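PDB 4AWD: beta-porphyranase B from Bacteroides plebeius, which cleaves the sulfated red-algal polysaccharide porphyran at beta-1,4 linkages between D-galactose and L-galactose-6-sulfate, yielding mostly a disaccharide. Local coordinates for residues S205-W210 with T274-P279; Y209-Q212 with R218-N221. All blocks are in the same frame, centred on the assembly; numbering follows the deposited sequence.

Contact 1. Residues S205-W210 with T274-P279; sequences SNTHYW and TPFDRP
Tyr209 and Thr207, alternate residues of strand 204-213 in this GH16 beta-jelly-roll enzyme, turn one side of the strand against Pro275 and Phe276 in the loop between strands 260-265 and 281-285. The loop segment forms a type I turn from Thr274 to Asp277, which presents the proline ring and the phenylalanine from its two central positions. Tyr209 and Pro275 meet at about a right angle: CD2 of Tyr209 comes within 3.7 Å of CB of Pro275, while the carbonyl oxygen of Pro275 lies in the plane of the tyrosine ring, at its edge. With CG anti to the backbone N (chi1 -173°), the tyrosine ring is carried out to Pro275, which its CD2-CE2 side meets, and its hydroxyl has a weak hydrogen bond to Ser173. Phe276 points its far end at the strand instead, CZ approaching CB of Thr207 at 3.8 Å and CE1 the carbonyl oxygen of His208 at the same distance. No hydrogen bond joins the two segments, so this buried contact is packing, with Pro267 and Gln175 also against Phe276. The other side of the strand probably faces the catalytic cleft: His208 is hydrogen-bonded to Asp220 and lies close to Glu176, the probable nucleophile. Within the turn, OG1 of Thr274 donates to OD2 of Asp277 at 2.7 Å, reaching it from above the carboxylate plane.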
loop_
_atom_site.group_PDB
_atom_site.type_symbol
_atom_site.label_atom_id
_atom_site.label_comp_id
_atom_site.label_asym_id
_atom_site.label_seq_id
_atom_site.Cartn_x
_atom_site.Cartn_y
_atom_site.Cartn_z
ATOM N N SER A 205 6.195 -7.589 0.952
ATOM C CA SER A 205 5.607 -7.045 -0.267
ATOM C C SER A 205 4.758 -8.161 -0.800
ATOM O O SER A 205 4.851 -9.281 -0.289
ATOM C CB SER A 205 6.688 -6.685 -1.277
ATOM O OG SER A 205 7.588 -5.755 -0.712
ATOM N N ASN A 206 3.926 -7.882 -1.802
ATOM C CA ASN A 206 3.031 -8.905 -2.290
ATOM C C ASN A 206 2.293 -8.487 -3.550
ATOM O O ASN A 206 2.242 -7.301 -3.887
ATOM C CB ASN A 206 2.022 -9.256 -1.186
ATOM C CG ASN A 206 1.638 -10.730 -1.168
ATOM O OD1 ASN A 206 1.964 -11.496 -2.084
ATOM N ND2 ASN A 206 0.915 -11.130 -0.120
ATOM N N THR A 207 1.722 -9.475 -4.235
ATOM C CA THR A 207 0.861 -9.242 -5.377
ATOM C C THR A 207 -0.393 -10.079 -5.219
ATOM O O THR A 207 -0.340 -11.211 -4.719
ATOM C CB THR A 207 1.516 -9.691 -6.682
ATOM O OG1 THR A 207 1.649 -11.124 -6.678
ATOM C CG2 THR A 207 2.893 -9.021 -6.888
ATOM N N HIS A 208 -1.521 -9.535 -5.668
ATOM C CA HIS A 208 -2.771 -10.273 -5.664
ATOM C C HIS A 208 -3.443 -10.138 -7.018
ATOM O O HIS A 208 -3.625 -9.021 -7.510
ATOM C CB HIS A 208 -3.710 -9.742 -4.576
ATOM C CG HIS A 208 -3.079 -9.643 -3.222
ATOM N ND1 HIS A 208 -3.220 -10.622 -2.261
ATOM C CD2 HIS A 208 -2.312 -8.678 -2.663
ATOM C CE1 HIS A 208 -2.555 -10.272 -1.175
ATOM N NE2 HIS A 208 -1.998 -9.095 -1.392
ATOM N N TYR A 209 -3.795 -11.269 -7.623
ATOM C CA TYR A 209 -4.765 -11.262 -8.697
ATOM C C TYR A 209 -6.073 -11.754 -8.093
ATOM O O TYR A 209 -6.186 -12.930 -7.732
ATOM C CB TYR A 209 -4.319 -12.167 -9.858
ATOM C CG TYR A 209 -5.211 -12.061 -11.084
ATOM C CD1 TYR A 209 -6.329 -12.860 -11.217
ATOM C CD2 TYR A 209 -4.941 -11.147 -12.093
ATOM C CE1 TYR A 209 -7.154 -12.779 -12.337
ATOM C CE2 TYR A 209 -5.771 -11.045 -13.212
ATOM C CZ TYR A 209 -6.870 -11.876 -13.324
ATOM O OH TYR A 209 -7.709 -11.806 -14.414
ATOM N N TRP A 210 -7.051 -10.863 -7.959
ATOM C CA TRP A 210 -8.326 -11.234 -7.349
ATOM C C TRP A 210 -9.252 -11.818 -8.395
ATOM O O TRP A 210 -9.465 -11.206 -9.442
ATOM C CB TRP A 210 -8.995 -10.025 -6.679
ATOM C CG TRP A 210 -8.267 -9.560 -5.484
ATOM C CD1 TRP A 210 -7.358 -8.544 -5.424
ATOM C CD2 TRP A 210 -8.355 -10.101 -4.159
ATOM N NE1 TRP A 210 -6.874 -8.413 -4.142
ATOM C CE2 TRP A 210 -7.467 -9.358 -3.344
ATOM C CE3 TRP A 210 -9.107 -11.129 -3.578
ATOM C CZ2 TRP A 210 -7.314 -9.607 -1.971
ATOM C CZ3 TRP A 210 -8.952 -11.379 -2.212
ATOM C CH2 TRP A 210 -8.053 -10.616 -1.426
ATOM N N THR A 274 -1.163 -12.247 -18.766
ATOM C CA THR A 274 -0.723 -10.883 -18.503
ATOM C C THR A 274 -1.472 -10.272 -17.301
ATOM O O THR A 274 -2.200 -9.284 -17.466
ATOM C CB THR A 274 -0.932 -9.996 -19.750
ATOM O OG1 THR A 274 -2.306 -10.062 -20.160
ATOM C CG2 THR A 274 -0.025 -10.438 -20.909
ATOM N N PRO A 275 -1.288 -10.850 -16.087
ATOM C CA PRO A 275 -2.154 -10.495 -14.947
ATOM C C PRO A 275 -2.093 -9.029 -14.502
ATOM O O PRO A 275 -3.101 -8.507 -13.999
ATOM C CB PRO A 275 -1.666 -11.418 -13.825
ATOM C CG PRO A 275 -0.274 -11.783 -14.208
ATOM C CD PRO A 275 -0.275 -11.853 -15.703
ATOM N N PHE A 276 -0.946 -8.373 -14.674
ATOM C CA PHE A 276 -0.823 -6.963 -14.273
ATOM C C PHE A 276 -0.839 -5.970 -15.437
ATOM O O PHE A 276 -0.129 -4.964 -15.419
ATOM C CB PHE A 276 0.383 -6.738 -13.344
ATOM C CG PHE A 276 0.097 -7.053 -11.894
ATOM C CD1 PHE A 276 -0.772 -8.085 -11.544
ATOM C CD2 PHE A 276 0.710 -6.330 -10.880
ATOM C CE1 PHE A 276 -1.038 -8.376 -10.212
ATOM C CE2 PHE A 276 0.446 -6.611 -9.545
ATOM C CZ PHE A 276 -0.436 -7.639 -9.212
ATOM N N ASP A 277 -1.682 -6.254 -16.430
ATOM C CA ASP A 277 -1.817 -5.396 -17.605
ATOM C C ASP A 277 -2.811 -4.238 -17.421
ATOM O O ASP A 277 -3.234 -3.621 -18.397
ATOM C CB ASP A 277 -2.168 -6.216 -18.857
ATOM C CG ASP A 277 -3.483 -6.985 -18.727
ATOM O OD1 ASP A 277 -4.249 -6.756 -17.752
ATOM O OD2 ASP A 277 -3.737 -7.848 -19.616
ATOM N N ARG A 278 -3.181 -3.953 -16.178
ATOM C CA ARG A 278 -4.102 -2.859 -15.900
ATOM C C ARG A 278 -3.502 -1.837 -14.930
ATOM O O ARG A 278 -2.897 -2.216 -13.918
ATOM C CB ARG A 278 -5.403 -3.387 -15.315
ATOM C CG ARG A 278 -6.354 -4.050 -16.288
ATOM C CD ARG A 278 -7.590 -4.490 -15.503
ATOM N NE ARG A 278 -8.134 -3.347 -14.764
ATOM C CZ ARG A 278 -8.863 -3.424 -13.652
ATOM N NH1 ARG A 278 -9.170 -4.605 -13.110
ATOM N NH2 ARG A 278 -9.295 -2.306 -13.090
ATOM N N PRO A 279 -3.699 -0.536 -15.214
ATOM C CA PRO A 279 -3.186 0.517 -14.332
ATOM C C PRO A 279 -3.900 0.538 -12.963
ATOM O O PRO A 279 -4.941 -0.127 -12.784
ATOM C CB PRO A 279 -3.485 1.786 -15.122
ATOM C CG PRO A 279 -4.754 1.442 -15.890
ATOM C CD PRO A 279 -4.550 0.010 -16.298
#

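Contact 2. Residues Y209-Q212 with R218-N221; sequences YWYQ and RTDN
Trp210 lies between Arg218 and Asp220 on one face of the antiparallel hairpin formed by strands 204-213 and 219-221. Backbone hydrogen bonds set the register. Tyr209 pairs with Asn221 and Tyr211 with Thr219 as hydrogen-bonded pairs, the shortest link being Thr219 N to Tyr211 O at 2.7 Å; Trp210 and Asp220 form the non-hydrogen-bonded pair between them. A CA-H...O contact of 3.5 Å from CA of Trp210 to the carbonyl oxygen of Thr219 adds to this backbone pairing. Stacking comes from the arginine, whose chain bends at chi3 (80°) and lays the guanidinium flat on the indole, planes 7° apart. CZ of Arg218 stands 3.9 Å from the centroid of the six-membered ring of Trp210, a cation-pi contact. Van der Waals packing comes from the opposite face, toward the rim, where CB of Asp220 touches CZ3 of Trp210 at 3.4 Å and the carboxylate is tilted 22° from the ring plane. Beyond the hairpin, NE1 of Trp210 is hydrogen-bonded to Glu176, the likely nucleophile. The indole is held on both faces and at its N-H, which should limit its rotation, and its bond to Glu176 would tend to fix that carboxylate's orientation.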
loop_
_atom_site.group_PDB
_atom_site.type_symbol
_atom_site.label_atom_id
_atom_site.label_comp_id
_atom_site.label_asym_id
_atom_site.label_seq_id
_atom_site.Cartn_x
_atom_site.Cartn_y
_atom_site.Cartn_z
ATOM N N TYR A 209 -3.795 -11.269 -7.623
ATOM C CA TYR A 209 -4.765 -11.262 -8.697
ATOM C C TYR A 209 -6.073 -11.754 -8.093
ATOM O O TYR A 209 -6.186 -12.930 -7.732
ATOM C CB TYR A 209 -4.319 -12.167 -9.858
ATOM C CG TYR A 209 -5.211 -12.061 -11.084
ATOM C CD1 TYR A 209 -6.329 -12.860 -11.217
ATOM C CD2 TYR A 209 -4.941 -11.147 -12.093
ATOM C CE1 TYR A 209 -7.154 -12.779 -12.337
ATOM C CE2 TYR A 209 -5.771 -11.045 -13.212
ATOM C CZ TYR A 209 -6.870 -11.876 -13.324
ATOM O OH TYR A 209 -7.709 -11.806 -14.414
ATOM N N TRP A 210 -7.051 -10.863 -7.959
ATOM C CA TRP A 210 -8.326 -11.234 -7.349
ATOM C C TRP A 210 -9.252 -11.818 -8.395
ATOM O O TRP A 210 -9.465 -11.206 -9.442
ATOM C CB TRP A 210 -8.995 -10.025 -6.679
ATOM C CG TRP A 210 -8.267 -9.560 -5.484
ATOM C CD1 TRP A 210 -7.358 -8.544 -5.424
ATOM C CD2 TRP A 210 -8.355 -10.101 -4.159
ATOM N NE1 TRP A 210 -6.874 -8.413 -4.142
ATOM C CE2 TRP A 210 -7.467 -9.358 -3.344
ATOM C CE3 TRP A 210 -9.107 -11.129 -3.578
ATOM C CZ2 TRP A 210 -7.314 -9.607 -1.971
ATOM C CZ3 TRP A 210 -8.952 -11.379 -2.212
ATOM C CH2 TRP A 210 -8.053 -10.616 -1.426
ATOM N N TYR A 211 -9.811 -12.990 -8.117
ATOM C CA TYR A 211 -10.721 -13.633 -9.061
ATOM C C TYR A 211 -11.970 -14.169 -8.391
ATOM O O TYR A 211 -11.904 -14.754 -7.299
ATOM C CB TYR A 211 -10.033 -14.758 -9.825
ATOM C CG TYR A 211 -10.924 -15.426 -10.855
ATOM C CD1 TYR A 211 -11.111 -14.854 -12.113
ATOM C CD2 TYR A 211 -11.574 -16.626 -10.572
ATOM C CE1 TYR A 211 -11.914 -15.460 -13.073
ATOM C CE2 TYR A 211 -12.389 -17.246 -11.524
ATOM C CZ TYR A 211 -12.553 -16.659 -12.775
ATOM O OH TYR A 211 -13.351 -17.263 -13.729
ATOM N N GLN A 212 -13.105 -13.978 -9.068
ATOM C CA GLN A 212 -14.391 -14.411 -8.558
ATOM C C GLN A 212 -15.390 -14.690 -9.673
ATOM O O GLN A 212 -15.543 -13.898 -10.600
ATOM C CB GLN A 212 -14.959 -13.345 -7.626
ATOM C CG GLN A 212 -16.210 -13.778 -6.883
ATOM C CD GLN A 212 -16.765 -12.686 -6.019
ATOM O OE1 GLN A 212 -16.450 -11.512 -6.199
ATOM N NE2 GLN A 212 -17.601 -13.064 -5.067
ATOM N N ARG A 218 -14.674 -15.035 -3.486
ATOM C CA ARG A 218 -13.565 -14.227 -3.986
ATOM C C ARG A 218 -12.261 -14.963 -3.653
ATOM O O ARG A 218 -12.019 -15.296 -2.492
ATOM C CB ARG A 218 -13.597 -12.819 -3.365
ATOM C CG ARG A 218 -12.823 -11.753 -4.155
ATOM C CD ARG A 218 -13.284 -10.320 -3.828
ATOM N NE ARG A 218 -12.706 -9.813 -2.577
ATOM C CZ ARG A 218 -11.804 -8.830 -2.490
ATOM N NH1 ARG A 218 -11.357 -8.210 -3.587
ATOM N NH2 ARG A 218 -11.345 -8.458 -1.293
ATOM N N THR A 219 -11.447 -15.259 -4.662
ATOM C CA THR A 219 -10.173 -15.931 -4.409
ATOM C C THR A 219 -9.003 -14.962 -4.507
ATOM O O THR A 219 -8.914 -14.165 -5.442
ATOM C CB THR A 219 -9.926 -17.188 -5.318
ATOM O OG1 THR A 219 -9.813 -16.805 -6.699
ATOM C CG2 THR A 219 -11.039 -18.242 -5.138
ATOM N N ASP A 220 -8.119 -15.037 -3.517
ATOM C CA ASP A 220 -6.919 -14.219 -3.468
ATOM C C ASP A 220 -5.787 -15.024 -4.070
ATOM O O ASP A 220 -5.281 -15.943 -3.426
ATOM C CB ASP A 220 -6.592 -13.870 -2.013
ATOM C CG ASP A 220 -5.417 -12.912 -1.878
ATOM O OD1 ASP A 220 -4.776 -12.565 -2.893
ATOM O OD2 ASP A 220 -5.138 -12.491 -0.738
ATOM N N ASN A 221 -5.376 -14.684 -5.291
ATOM C CA ASN A 221 -4.343 -15.471 -5.976
ATOM C C ASN A 221 -2.950 -14.842 -5.941
ATOM O O ASN A 221 -2.687 -13.787 -6.530
ATOM C CB ASN A 221 -4.776 -15.859 -7.387
ATOM C CG ASN A 221 -6.168 -16.448 -7.404
ATOM O OD1 ASN A 221 -7.171 -15.721 -7.578
ATOM N ND2 ASN A 221 -6.255 -17.756 -7.165
#

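The two contacts have centres 10 Å apart on the same side of the chain's centre and share Tyr209 and Trp210 on strand 204-213. Contact 1 joins that strand to a loop 64 residues further on, whereas contact 2 closes a local hairpin with strand 219-221, six residues away. On its other edge strand 204-213 pairs with strand 168-182, which carries Glu176 and Glu181, the catalytic residues by similarity. A probable hydrogen bond of 2.6 Å from His208 ND1 to Asp220 OD1 ties the segments directly. Strand 204-213 thus turns Thr207 and Tyr209 to the loop, and His208 and Trp210 to the side of Glu176, with strand 219-221 along its edge.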